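Local coordinates for protein putative metal-dependent phosphoesterase (Bifidobacterium adolescentis, PDB 3O0F) that hydrolyses phosphoesters with a cluster of two iron ions and one zinc ion, binds adenosine monophosphate, and may act as a 5'-3' exonuclease on nucleic acids, at residues E81-H86 / N210-S215; A201-D206 / G229-H234; A108-R113 / R141-R146. All blocks are in the same frame, centred on the assembly; numbering follows the deposited sequence. Where two conformers were deposited one is given.

Contact 1 (E81-H86 / N210-S215). With FE (Fe (III) ion), chain D.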
loop_
_atom_site.group_PDB
_atom_site.type_symbol
_atom_site.label_atom_id
_atom_site.label_comp_id
_atom_site.label_asym_id
_atom_site.label_seq_id
_atom_site.Cartn_x
_atom_site.Cartn_y
_atom_site.Cartn_z
ATOM N N GLU A 81 -12.451 -14.165 -0.189
ATOM C CA GLU A 81 -13.031 -15.087 0.798
ATOM C C GLU A 81 -12.702 -14.501 2.162
ATOM O O GLU A 81 -13.048 -13.361 2.387
ATOM C CB GLU A 81 -12.550 -16.526 0.574
ATOM C CG GLU A 81 -13.015 -17.082 -0.820
ATOM C CD GLU A 81 -12.136 -18.223 -1.383
ATOM O OE1 GLU A 81 -11.333 -18.823 -0.616
ATOM O OE2 GLU A 81 -12.242 -18.506 -2.610
ATOM N N ASP A 82 -12.022 -15.198 3.061
ATOM C CA ASP A 82 -11.742 -14.583 4.383
ATOM C C ASP A 82 -10.350 -13.922 4.509
ATOM O O ASP A 82 -9.904 -13.629 5.621
ATOM C CB ASP A 82 -11.954 -15.612 5.518
ATOM C CG ASP A 82 -11.037 -16.835 5.392
ATOM O OD1 ASP A 82 -10.760 -17.278 4.244
ATOM O OD2 ASP A 82 -10.595 -17.357 6.441
ATOM N N VAL A 83 -9.670 -13.683 3.391
ATOM C CA VAL A 83 -8.284 -13.248 3.418
ATOM C C VAL A 83 -8.209 -11.751 3.059
ATOM O O VAL A 83 -8.684 -11.348 2.006
ATOM C CB VAL A 83 -7.403 -14.057 2.418
ATOM C CG1 VAL A 83 -5.945 -13.666 2.546
ATOM C CG2 VAL A 83 -7.580 -15.588 2.570
ATOM N N SER A 84 -7.636 -10.951 3.942
ATOM C CA SER A 84 -7.256 -9.569 3.596
ATOM C C SER A 84 -6.156 -9.575 2.524
ATOM O O SER A 84 -5.134 -10.238 2.677
ATOM C CB SER A 84 -6.777 -8.798 4.842
ATOM O OG SER A 84 -6.145 -7.568 4.493
ATOM N N VAL A 85 -6.359 -8.818 1.448
ATOM C CA VAL A 85 -5.417 -8.760 0.331
ATOM C C VAL A 85 -5.201 -7.282 -0.009
ATOM O O VAL A 85 -6.160 -6.525 -0.158
ATOM C CB VAL A 85 -5.967 -9.452 -0.946
ATOM C CG1 VAL A 85 -4.938 -9.396 -2.087
ATOM C CG2 VAL A 85 -6.383 -10.906 -0.683
ATOM N N HIS A 86 -3.949 -6.882 -0.124
ATOM C CA HIS A 86 -3.597 -5.571 -0.605
ATOM C C HIS A 86 -3.070 -5.705 -2.042
ATOM O O HIS A 86 -2.241 -6.581 -2.335
ATOM C CB HIS A 86 -2.559 -4.962 0.345
ATOM C CG HIS A 86 -3.142 -4.520 1.660
ATOM N ND1 HIS A 86 -2.471 -3.702 2.541
ATOM C CD2 HIS A 86 -4.357 -4.749 2.219
ATOM C CE1 HIS A 86 -3.231 -3.469 3.597
ATOM N NE2 HIS A 86 -4.384 -4.090 3.425
ATOM N N ASN A 210 -2.692 -12.193 8.079
ATOM C CA ASN A 210 -3.874 -13.103 8.025
ATOM C C ASN A 210 -3.697 -14.440 8.780
ATOM O O ASN A 210 -2.579 -14.963 8.837
ATOM C CB ASN A 210 -4.145 -13.452 6.550
ATOM C CG ASN A 210 -4.748 -12.289 5.757
ATOM O OD1 ASN A 210 -5.911 -11.942 5.949
ATOM N ND2 ASN A 210 -3.952 -11.696 4.847
ATOM N N ARG A 211 -4.793 -15.008 9.306
ATOM C CA ARG A 211 -4.795 -16.424 9.767
ATOM C C ARG A 211 -4.348 -17.433 8.658
ATOM O O ARG A 211 -3.724 -18.447 8.952
ATOM C CB ARG A 211 -6.175 -16.835 10.318
ATOM N N ARG A 212 -4.695 -17.179 7.400
ATOM C CA ARG A 212 -4.177 -18.002 6.307
ATOM C C ARG A 212 -3.857 -17.121 5.100
ATOM O O ARG A 212 -4.529 -16.130 4.867
ATOM C CB ARG A 212 -5.128 -19.153 5.943
ATOM C CG ARG A 212 -6.346 -18.750 5.105
ATOM C CD ARG A 212 -7.139 -19.960 4.662
ATOM N NE ARG A 212 -8.263 -19.571 3.814
ATOM C CZ ARG A 212 -8.176 -19.212 2.525
ATOM N NH1 ARG A 212 -6.997 -19.148 1.890
ATOM N NH2 ARG A 212 -9.288 -18.879 1.860
ATOM N N LEU A 213 -2.801 -17.491 4.378
ATOM C CA LEU A 213 -2.431 -16.865 3.114
ATOM C C LEU A 213 -3.407 -17.235 1.988
ATOM O O LEU A 213 -4.165 -18.213 2.054
ATOM C CB LEU A 213 -1.025 -17.290 2.710
ATOM C CG LEU A 213 0.088 -17.100 3.735
ATOM C CD1 LEU A 213 1.389 -17.708 3.196
ATOM C CD2 LEU A 213 0.265 -15.592 4.069
ATOM N N LEU A 214 -3.410 -16.420 0.953
ATOM C CA LEU A 214 -4.028 -16.803 -0.304
ATOM C C LEU A 214 -3.492 -18.138 -0.746
ATOM O O LEU A 214 -2.263 -18.397 -0.685
ATOM C CB LEU A 214 -3.723 -15.773 -1.408
ATOM C CG LEU A 214 -4.420 -14.430 -1.274
ATOM C CD1 LEU A 214 -3.840 -13.459 -2.316
ATOM C CD2 LEU A 214 -5.938 -14.569 -1.411
ATOM N N SER A 215 -4.399 -18.985 -1.216
ATOM C CA SER A 215 -4.006 -20.249 -1.764
ATOM C C SER A 215 -3.632 -20.114 -3.245
ATOM O O SER A 215 -3.932 -19.116 -3.891
ATOM C CB SER A 215 -5.144 -21.214 -1.632
ATOM O OG SER A 215 -6.174 -20.828 -2.495
HETATM FE FE FE D . -0.038 -3.670 2.542
HETATM O O HOH W 1 1.829 -2.990 2.263
#
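Asn210 holds the backbone of Ser84 through both arms of its side-chain amide. Ser84 N donates to Asn210 OD1 over 2.8 Å, arriving tilted from the carbonyl plane, while Asn210 ND2 bonds to a lone pair of Ser84 O at 2.9 Å. Asparagine suits the place because one short group supplies both the acceptor and the donor that this residue's backbone needs.

Arg212 works farther out. At CB its chain turns so that CG lies between the backbone N and the carbonyl carbon (chi1 77°), then runs extended to NE and brings the guanidinium up to the acidic turn. NE passes 3.4 Å from Asp82 OD1. CZ lies 3.7 Å from Val83 CG2, a methyl resting over one face, off its centre. NH1 reaches Gln218 and, weakly, Leu213 O. NH2 ends in a forked salt bridge, 3.2 Å from both Glu81 OE1 and Asp82 OD1. Both carboxylates are turned about 50° from the guanidinium plane, and the bond to Asp82 is weak.

Next to the charged group, Leu214 CD2 meets Val85 CG2 at 3.8 Å and also touches Val83. Leu214 also packs on Leu219 and Met222 of helix 216-225 and touches Asp80 of strand 70-80, joining the loop before that helix to strand 83-90, whose His86 binds iron.

Contact 2 (A201-D206 / G229-H234). With FE (Fe (III) ion), chain D.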
loop_
_atom_site.group_PDB
_atom_site.type_symbol
_atom_site.label_atom_id
_atom_site.label_comp_id
_atom_site.label_asym_id
_atom_site.label_seq_id
_atom_site.Cartn_x
_atom_site.Cartn_y
_atom_site.Cartn_z
ATOM N N ALA A 201 -0.274 -8.330 -6.687
ATOM C CA ALA A 201 -0.661 -8.742 -5.332
ATOM C C ALA A 201 0.519 -8.394 -4.369
ATOM O O ALA A 201 1.650 -8.813 -4.586
ATOM C CB ALA A 201 -0.996 -10.279 -5.298
ATOM N N ALA A 202 0.234 -7.566 -3.362
ATOM C CA ALA A 202 1.232 -7.085 -2.377
ATOM C C ALA A 202 1.474 -8.127 -1.253
ATOM O O ALA A 202 0.546 -8.802 -0.833
ATOM C CB ALA A 202 0.775 -5.760 -1.748
ATOM N N HIS A 203 2.735 -8.262 -0.845
ATOM C CA HIS A 203 3.237 -9.155 0.244
ATOM C C HIS A 203 2.334 -10.398 0.464
ATOM O O HIS A 203 1.774 -10.602 1.550
ATOM C CB HIS A 203 3.404 -8.324 1.548
ATOM C CG HIS A 203 2.241 -7.418 1.847
ATOM N ND1 HIS A 203 0.993 -7.899 2.209
ATOM C CD2 HIS A 203 2.127 -6.065 1.834
ATOM C CE1 HIS A 203 0.160 -6.885 2.394
ATOM N NE2 HIS A 203 0.821 -5.762 2.165
ATOM N N ALA A 204 2.186 -11.229 -0.563
ATOM C CA ALA A 204 1.121 -12.227 -0.534
ATOM C C ALA A 204 1.488 -13.429 0.329
ATOM O O ALA A 204 0.621 -14.288 0.588
ATOM C CB ALA A 204 0.726 -12.679 -1.956
ATOM N N GLY A 205 2.760 -13.506 0.738
ATOM C CA GLY A 205 3.221 -14.555 1.640
ATOM C C GLY A 205 3.338 -14.159 3.098
ATOM O O GLY A 205 3.969 -14.886 3.886
ATOM N N ASP A 206 2.728 -13.033 3.477
ATOM C CA ASP A 206 2.933 -12.446 4.803
ATOM C C ASP A 206 1.861 -12.939 5.820
ATOM O O ASP A 206 0.690 -12.631 5.678
ATOM C CB ASP A 206 2.954 -10.908 4.668
ATOM C CG ASP A 206 3.253 -10.191 5.970
ATOM O OD1 ASP A 206 3.439 -10.837 7.026
ATOM O OD2 ASP A 206 3.310 -8.946 5.925
ATOM N N GLY A 229 1.077 -9.285 -11.685
ATOM C CA GLY A 229 2.292 -9.595 -10.925
ATOM C C GLY A 229 2.120 -9.901 -9.448
ATOM O O GLY A 229 1.043 -9.762 -8.887
ATOM N N LEU A 230 3.235 -10.289 -8.852
ATOM C CA LEU A 230 3.379 -10.661 -7.437
ATOM C C LEU A 230 4.578 -9.932 -6.847
ATOM O O LEU A 230 5.652 -9.926 -7.441
ATOM C CB LEU A 230 3.673 -12.163 -7.350
ATOM C CG LEU A 230 2.571 -13.101 -7.873
ATOM C CD1 LEU A 230 2.996 -14.565 -7.734
ATOM C CD2 LEU A 230 1.263 -12.836 -7.139
ATOM N N GLU A 231 4.372 -9.300 -5.693
ATOM C CA GLU A 231 5.417 -8.681 -4.932
ATOM C C GLU A 231 6.093 -9.778 -4.135
ATOM O O GLU A 231 5.476 -10.357 -3.236
ATOM C CB GLU A 231 4.808 -7.630 -3.989
ATOM C CG GLU A 231 5.815 -7.001 -3.080
ATOM C CD GLU A 231 5.219 -5.877 -2.254
ATOM O OE1 GLU A 231 4.265 -6.143 -1.481
ATOM O OE2 GLU A 231 5.705 -4.725 -2.370
ATOM N N VAL A 232 7.348 -10.070 -4.489
ATOM C CA VAL A 232 8.097 -11.120 -3.878
ATOM C C VAL A 232 9.113 -10.589 -2.901
ATOM O O VAL A 232 9.267 -11.133 -1.770
ATOM C CB VAL A 232 8.810 -12.032 -4.944
ATOM C CG1 VAL A 232 9.699 -13.064 -4.241
ATOM C CG2 VAL A 232 7.749 -12.713 -5.839
ATOM N N TRP A 233 9.814 -9.538 -3.309
ATOM C CA TRP A 233 10.914 -9.023 -2.501
ATOM C C TRP A 233 10.336 -8.026 -1.505
ATOM O O TRP A 233 10.186 -6.835 -1.800
ATOM C CB TRP A 233 11.990 -8.408 -3.366
ATOM C CG TRP A 233 12.291 -9.186 -4.632
ATOM C CD1 TRP A 233 12.191 -8.735 -5.899
ATOM C CD2 TRP A 233 12.763 -10.531 -4.711
ATOM N NE1 TRP A 233 12.593 -9.722 -6.785
ATOM C CE2 TRP A 233 12.933 -10.838 -6.076
ATOM C CE3 TRP A 233 13.080 -11.507 -3.750
ATOM C CZ2 TRP A 233 13.390 -12.095 -6.516
ATOM C CZ3 TRP A 233 13.537 -12.754 -4.177
ATOM C CH2 TRP A 233 13.690 -13.031 -5.555
ATOM N N HIS A 234 9.996 -8.539 -0.320
ATOM C CA HIS A 234 9.301 -7.766 0.707
ATOM C C HIS A 234 9.631 -8.418 2.037
ATOM O O HIS A 234 9.656 -9.637 2.148
ATOM C CB HIS A 234 7.803 -7.772 0.462
ATOM C CG HIS A 234 7.005 -6.897 1.398
ATOM N ND1 HIS A 234 6.686 -7.274 2.680
ATOM C CD2 HIS A 234 6.409 -5.694 1.205
ATOM C CE1 HIS A 234 5.977 -6.323 3.261
ATOM N NE2 HIS A 234 5.777 -5.361 2.381
HETATM FE FE FE D . -0.038 -3.670 2.542
HETATM O O HOH W 1 1.829 -2.990 2.263
#
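His203, an iron ligand, has a positive phi (phi 27°, psi 61°), a backbone shape uncommon for any residue other than glycine, and it sets its CB squarely over the His234 ring. This CH-pi contact puts CB 3.6 Å from the ring centroid, almost on the normal. The two imidazoles themselves meet obliquely, side by side and pointing the same way. With CG held between the backbone N and the carbonyl carbon, the His203 ring turns so that NE2 binds the iron at 2.3 Å, alongside Glu75, His86 and a water.

Just before this twist the chain is ordinary parallel sheet. Ala201 N donates to Gly229 O at 2.9 Å, and Ala201 O receives Glu231 N at 3.0 Å. Small alanines suit a strand end flanked by strands 83-90 and 229-233: Ala201 touches Met87, and its CB lies 3.9 Å from Leu230 CD2.

Glu231 then takes over where the backbone pairing stops. Its CG stands opposite the backbone N (chi1 176°) and the extended chain delivers OE1 to His203 N, 2.7 Å off, through the anti lone pair. OE2 is bonded to His18, a ligand of another iron, making this buried carboxylate a second-shell link between two metal sites. With an alanine here, His203 N and His18 would both be likely to lose their acceptor, and the turn carrying the iron ligand would be freer to shift. His234 plays a similar part through NE2, bonded to the metal ligand Asp261.

Strand 229-233 lies in the sheet between strands 198-201 and 255-258, bonding to Thr257 on its far side. Helix 239-252 packs on Val232 and Trp233, while Ala202 touches His86 and Leu88 of strand 83-90.

Contact 3 (A108-R113 / R141-R146). With AMP (adenosine monophosphate), chain B; EDO (1,2-ethanediol), chain H.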
loop_
_atom_site.group_PDB
_atom_site.type_symbol
_atom_site.label_atom_id
_atom_site.label_comp_id
_atom_site.label_asym_id
_atom_site.label_seq_id
_atom_site.Cartn_x
_atom_site.Cartn_y
_atom_site.Cartn_z
ATOM N N ALA A 108 -14.662 6.404 2.613
ATOM C CA ALA A 108 -15.805 6.710 3.482
ATOM C C ALA A 108 -16.054 5.552 4.463
ATOM O O ALA A 108 -16.329 5.775 5.658
ATOM C CB ALA A 108 -17.107 7.063 2.629
ATOM N N ALA A 109 -15.967 4.309 3.985
ATOM C CA ALA A 109 -16.101 3.139 4.862
ATOM C C ALA A 109 -14.991 3.119 5.958
ATOM O O ALA A 109 -15.270 2.904 7.153
ATOM C CB ALA A 109 -16.082 1.817 4.009
ATOM N N ARG A 110 -13.741 3.355 5.551
ATOM C CA ARG A 110 -12.597 3.591 6.481
ATOM C C ARG A 110 -12.833 4.696 7.545
ATOM O O ARG A 110 -12.576 4.503 8.730
ATOM C CB ARG A 110 -11.336 3.959 5.706
ATOM C CG ARG A 110 -10.625 2.785 5.058
ATOM C CD ARG A 110 -9.369 3.278 4.293
ATOM N NE ARG A 110 -8.460 2.154 4.045
ATOM C CZ ARG A 110 -7.728 1.546 4.983
ATOM N NH1 ARG A 110 -7.741 1.961 6.242
ATOM N NH2 ARG A 110 -6.957 0.516 4.659
ATOM N N LEU A 111 -13.324 5.838 7.111
ATOM C CA LEU A 111 -13.625 6.925 8.022
ATOM C C LEU A 111 -14.661 6.502 9.073
ATOM O O LEU A 111 -14.474 6.742 10.272
ATOM C CB LEU A 111 -14.179 8.115 7.254
ATOM C CG LEU A 111 -14.365 9.397 8.063
ATOM C CD1 LEU A 111 -13.014 9.757 8.650
ATOM C CD2 LEU A 111 -14.931 10.557 7.217
ATOM N N ARG A 112 -15.734 5.882 8.601
ATOM C CA ARG A 112 -16.832 5.456 9.442
ATOM C C ARG A 112 -16.376 4.438 10.474
ATOM O O ARG A 112 -16.698 4.546 11.653
ATOM C CB ARG A 112 -17.907 4.829 8.563
ATOM C CG ARG A 112 -19.246 4.732 9.229
ATOM C CD ARG A 112 -20.306 4.261 8.255
ATOM N NE ARG A 112 -20.627 2.862 8.469
ATOM C CZ ARG A 112 -21.324 2.427 9.511
ATOM N NH1 ARG A 112 -21.751 3.288 10.420
ATOM N NH2 ARG A 112 -21.589 1.139 9.644
ATOM N N ARG A 113 -15.621 3.454 9.996
ATOM C CA ARG A 113 -15.076 2.385 10.806
ATOM C C ARG A 113 -14.098 2.899 11.872
ATOM O O ARG A 113 -14.058 2.404 13.016
ATOM C CB ARG A 113 -14.302 1.463 9.859
ATOM C CG ARG A 113 -14.044 0.060 10.285
ATOM C CD ARG A 113 -12.710 -0.189 10.998
ATOM N NE ARG A 113 -11.550 0.489 10.464
ATOM C CZ ARG A 113 -10.339 -0.059 10.293
ATOM N NH1 ARG A 113 -10.067 -1.332 10.571
ATOM N NH2 ARG A 113 -9.381 0.698 9.806
ATOM N N ARG A 141 -7.690 14.885 2.550
ATOM C CA ARG A 141 -6.951 14.243 1.466
ATOM C C ARG A 141 -6.118 13.038 1.932
ATOM O O ARG A 141 -5.468 12.385 1.115
ATOM C CB ARG A 141 -6.072 15.252 0.740
ATOM C CG ARG A 141 -6.850 16.224 -0.147
ATOM C CD ARG A 141 -5.937 16.986 -1.095
ATOM N NE ARG A 141 -4.938 17.730 -0.334
ATOM C CZ ARG A 141 -3.802 18.229 -0.824
ATOM N NH1 ARG A 141 -3.490 18.102 -2.102
ATOM N NH2 ARG A 141 -2.961 18.864 -0.013
ATOM N N THR A 142 -6.131 12.780 3.241
ATOM C CA THR A 142 -5.480 11.636 3.830
ATOM C C THR A 142 -6.482 10.486 3.972
ATOM O O THR A 142 -7.556 10.662 4.511
ATOM C CB THR A 142 -4.889 11.959 5.225
ATOM O OG1 THR A 142 -3.779 12.878 5.098
ATOM C CG2 THR A 142 -4.417 10.687 5.937
ATOM N N THR A 143 -6.104 9.313 3.485
ATOM C CA THR A 143 -6.835 8.058 3.720
ATOM C C THR A 143 -6.567 7.546 5.130
ATOM O O THR A 143 -5.449 7.129 5.446
ATOM C CB THR A 143 -6.370 6.967 2.758
ATOM O OG1 THR A 143 -6.567 7.387 1.403
ATOM C CG2 THR A 143 -7.125 5.647 3.014
ATOM N N ILE A 144 -7.611 7.534 5.963
ATOM C CA ILE A 144 -7.471 7.260 7.386
ATOM C C ILE A 144 -7.556 5.760 7.690
ATOM O O ILE A 144 -8.216 4.999 6.991
ATOM C CB ILE A 144 -8.599 7.943 8.147
ATOM C CG1 ILE A 144 -8.222 8.175 9.622
ATOM C CG2 ILE A 144 -9.880 7.091 8.034
ATOM C CD1 ILE A 144 -9.183 9.133 10.375
ATOM N N GLY A 145 -6.930 5.337 8.776
ATOM C CA GLY A 145 -7.093 3.970 9.225
ATOM C C GLY A 145 -6.507 3.793 10.605
ATOM O O GLY A 145 -6.309 4.763 11.335
ATOM N N ARG A 146 -6.221 2.541 10.961
ATOM C CA ARG A 146 -5.637 2.242 12.286
ATOM C C ARG A 146 -4.307 2.926 12.595
ATOM O O ARG A 146 -4.070 3.273 13.757
ATOM C CB ARG A 146 -5.569 0.729 12.524
ATOM C CG ARG A 146 -6.951 0.119 12.819
ATOM C CD ARG A 146 -7.047 -1.276 12.278
ATOM N NE ARG A 146 -6.145 -2.191 12.930
ATOM C CZ ARG A 146 -5.479 -3.186 12.351
ATOM N NH1 ARG A 146 -5.534 -3.414 11.054
ATOM N NH2 ARG A 146 -4.696 -3.947 13.101
HETATM P P AMP B . -6.285 -0.650 8.554
HETATM O O1P AMP B . -6.251 -0.852 7.083
HETATM O O2P AMP B . -6.925 0.677 8.866
HETATM O O3P AMP B . -6.859 -1.824 9.351
HETATM O "O5'" AMP B . -4.757 -0.506 9.024
HETATM C "C5'" AMP B . -3.889 -1.609 8.945
HETATM C "C4'" AMP B . -2.643 -1.131 8.264
HETATM O "O4'" AMP B . -1.779 -0.371 9.153
HETATM C "C3'" AMP B . -1.832 -2.309 7.734
HETATM O "O3'" AMP B . -1.956 -2.346 6.318
HETATM C "C2'" AMP B . -0.443 -1.840 8.130
HETATM O "O2'" AMP B . 0.763 -2.539 7.824
HETATM C "C1'" AMP B . -0.503 -0.368 8.515
HETATM N N9 AMP B . 0.606 0.048 9.393
HETATM C C8 AMP B . 1.249 1.214 9.297
HETATM N N7 AMP B . 2.204 1.301 10.248
HETATM C C5 AMP B . 2.176 0.170 10.970
HETATM C C6 AMP B . 2.919 -0.384 12.115
HETATM N N6 AMP B . 3.940 0.312 12.713
HETATM N N1 AMP B . 2.536 -1.598 12.559
HETATM C C2 AMP B . 1.539 -2.315 12.010
HETATM N N3 AMP B . 0.830 -1.874 10.963
HETATM C C4 AMP B . 1.107 -0.664 10.405
HETATM C C1 EDO H . -3.734 2.707 6.568
HETATM O O1 EDO H . -4.771 1.729 6.467
HETATM C C2 EDO H . -4.331 4.103 6.686
HETATM O O2 EDO H . -4.598 4.571 5.354
#
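Arg110 and Arg113, one helical turn apart on helix 97-124, close with Gly145 and Arg146 into the arginine-lined phosphate site of this PHP domain, where adenosine monophosphate is bound. Three N-H groups converge on O2P of the nucleotide: Arg113 NH2 at 2.6 Å, Arg146 N at 2.9 Å and Arg110 NH1 at 3.0 Å. The other oxygens have partners too, since Arg110 NH2 bonds to O1P at 2.9 Å and Arg146 NH1 to O3P at 2.7 Å, the latter nearly straight. Arginine fits because its flat edge offers several donors at once, and the negatively charged phosphate would probably offset their gathered charge. The guanidinium planes of Arg113 and Arg146 stand 77° apart and come to the phosphate from different directions, Arg113 chiefly on O2P and weakly on O3P, the Arg146 group on O3P.

The second shell fixes how these groups are turned. Arg110 runs extended from CG to NE, its NE in a salt bridge with Asp51 and its NH2 also bonded to Thr77. Arg113 instead bends at chi2 (-93°) and chi3 to bring its edge round to the phosphate, and its NH1 is tied to Ile178 O. Gly145 suits its position: a beta carbon would collide with Arg110 NH1 and with O2P.

Farther out, Ile144 seats the loop on the helix, its CG2 lying 3.7 Å from Leu111 CA, with Trp129 of helix 129-133 touching both residues. Thr143 CG2 presses on Arg110 CD at 3.5 Å. The same arginine closes the link to the loop backbone through NH1, which donates to Ile144 O at 3.2 Å from a position tilted out of the carbonyl plane.

In the fold
Contacts 1 and 2 are neighbours, their centres 12 Å apart on the same mixed sheet, and they interleave along the chain: 81-86, 201-206, 210-215, 229-234. They join directly where His86 O lies 2.9 Å from Ala202 N, probably a hydrogen bond between strand 83-90 and the end of strand 198-201, and each supplies a histidine to the same iron. Contact 3 falls between the two halves of contact 1 in sequence, on helix 97-124 and the loop before helix 146-155. Its centre is 21 Å from that of contact 1 and 24 Å from that of contact 2. Strand 83-90 and the loop following strand 198-201 thus bring metal ligands together, while the helix 97-124 region grips the phosphate.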